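PDB 7LR8: uncharacterized protein ScGH5_18, which probably hydrolyses the beta-1,4 bond between mannose and N-acetylglucosamine in the core disaccharide released during N-glycan breakdown. Local coordinates for residues 36-41 with 78-83. The protein carries 1 engineered substitution. Sequence-based numbering, arbitrary orientation.
Sequences DAVRAD and AALTDA. With SO4 (sulfate ion), chain I.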
# COMPACT_ATOMS: atom_id res chain seq x y z
N ASP B 36 23.22 -5.59 -11.45
CA ASP B 36 24.34 -4.81 -11.96
C ASP B 36 24.25 -3.35 -11.54
O ASP B 36 25.27 -2.71 -11.28
CB ASP B 36 24.42 -4.93 -13.48
CG ASP B 36 24.94 -6.28 -13.93
OD1 ASP B 36 25.73 -6.89 -13.17
OD2 ASP B 36 24.55 -6.75 -15.02
N ALA B 37 23.02 -2.81 -11.48
CA ALA B 37 22.84 -1.46 -10.97
C ALA B 37 23.17 -1.38 -9.48
O ALA B 37 23.77 -0.40 -9.02
CB ALA B 37 21.41 -0.97 -11.24
N VAL B 38 22.79 -2.40 -8.72
CA VAL B 38 23.17 -2.45 -7.31
C VAL B 38 24.69 -2.54 -7.17
O VAL B 38 25.28 -1.86 -6.32
CB VAL B 38 22.46 -3.64 -6.63
CG1 VAL B 38 23.08 -3.93 -5.29
CG2 VAL B 38 20.96 -3.34 -6.51
N ARG B 39 25.34 -3.36 -7.99
CA ARG B 39 26.79 -3.48 -7.93
C ARG B 39 27.48 -2.15 -8.22
O ARG B 39 28.43 -1.77 -7.53
CB ARG B 39 27.27 -4.55 -8.90
CG ARG B 39 27.03 -5.99 -8.45
CD ARG B 39 27.11 -6.93 -9.65
NE ARG B 39 27.11 -8.34 -9.27
CZ ARG B 39 26.58 -9.30 -10.01
NH1 ARG B 39 25.97 -9.00 -11.16
NH2 ARG B 39 26.63 -10.57 -9.60
N ALA B 40 27.02 -1.43 -9.24
CA ALA B 40 27.61 -0.14 -9.56
C ALA B 40 27.39 0.86 -8.42
O ALA B 40 28.29 1.64 -8.09
CB ALA B 40 27.04 0.39 -10.87
N ASP B 41 26.19 0.84 -7.83
CA ASP B 41 25.91 1.65 -6.64
C ASP B 41 26.90 1.35 -5.53
O ASP B 41 27.52 2.26 -4.96
CB ASP B 41 24.49 1.40 -6.14
CG ASP B 41 23.41 2.12 -6.95
OD1 ASP B 41 23.75 2.94 -7.83
OD2 ASP B 41 22.22 1.87 -6.66
N ALA B 78 19.28 -11.48 -0.55
CA ALA B 78 20.53 -12.22 -0.38
C ALA B 78 21.54 -11.83 -1.46
O ALA B 78 22.74 -11.70 -1.17
CB ALA B 78 20.26 -13.73 -0.40
N ALA B 79 21.08 -11.65 -2.70
CA ALA B 79 21.98 -11.26 -3.78
C ALA B 79 22.56 -9.87 -3.52
O ALA B 79 23.75 -9.63 -3.77
CB ALA B 79 21.25 -11.29 -5.12
N LEU B 80 21.75 -8.96 -3.00
CA LEU B 80 22.26 -7.66 -2.60
C LEU B 80 23.28 -7.80 -1.48
O LEU B 80 24.31 -7.12 -1.48
CB LEU B 80 21.10 -6.77 -2.16
CG LEU B 80 21.35 -5.28 -1.90
CD1 LEU B 80 20.00 -4.57 -1.95
CD2 LEU B 80 22.03 -5.03 -0.56
N THR B 81 23.01 -8.68 -0.52
CA THR B 81 23.93 -8.85 0.60
C THR B 81 25.26 -9.42 0.12
O THR B 81 26.33 -9.02 0.60
CB THR B 81 23.26 -9.73 1.66
OG1 THR B 81 22.07 -9.09 2.12
CG2 THR B 81 24.20 -9.95 2.84
N ASP B 82 25.21 -10.33 -0.86
CA ASP B 82 26.44 -10.88 -1.40
C ASP B 82 27.21 -9.83 -2.18
O ASP B 82 28.45 -9.75 -2.09
CB ASP B 82 26.14 -12.08 -2.29
CG ASP B 82 25.72 -13.30 -1.50
OD1 ASP B 82 26.00 -13.36 -0.29
OD2 ASP B 82 25.11 -14.21 -2.11
N ALA B 83 26.51 -9.01 -2.97
CA ALA B 83 27.20 -7.94 -3.70
C ALA B 83 27.89 -6.99 -2.73
O ALA B 83 29.00 -6.51 -2.99
CB ALA B 83 26.20 -7.19 -4.60
S SO4 I . 26.11 -12.67 -12.65
O1 SO4 I . 25.04 -13.39 -13.35
O2 SO4 I . 27.26 -13.55 -12.49
O3 SO4 I . 26.50 -11.50 -13.42
O4 SO4 I . 25.62 -12.25 -11.34
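Arg39 does two unlike jobs here: the root of its side chain packs against Ala83, while the far end grips a sulfate ion that probably came from the crystallisation liquor. Its CG lies 4.1 Å from Ala83 CB, a plain methylene-to-methyl touch. From CG to NE the chain then runs extended, carrying the charged group well beyond the helix-helix seam. There Arg39 NH2 meets sulfate O4 at 2.6 Å along an almost straight bond (168°), with the oxygen at the guanidinium edge and in its plane. NH1 adds two weak, bent bonds, one to sulfate O4 and one to O3. Arg39 NH1 also makes a salt bridge back to Asp36 OD1, 2.9 Å away and three residues earlier on the same helix. Asp36 OD1 accepts on its syn side but 34° out of the carboxylate plane, so the carboxylate is tilted against a guanidinium that keeps this oxygen near its own plane. A leucine in place of Arg39 could keep some contact with Ala83 but would probably leave Asp36 without its cationic mate and the sulfate without this anchor.

Deeper in the seam, Val38 CG1 approaches Leu80 CG to 4.0 Å, the two side chains crossing at about a right angle. In Leu80, CG stands anti to the backbone N (chi1 -171°), which carries it to Val38 CG1. No hydrogen bond joins the two segments.

These are two successive long outer helices of the (beta/alpha)8 barrel characteristic of GH5 enzymes: helix 35-46 links the adjacent parallel strands 15-19 and 52-55 in a beta-alpha-beta crossover, and helix 71-86 leads on to strand 90-94. Val38 also touches Tyr20, just after strand 15-19, whereas Ala78 and Thr81 pack on Leu139 of the next helix, 122-139.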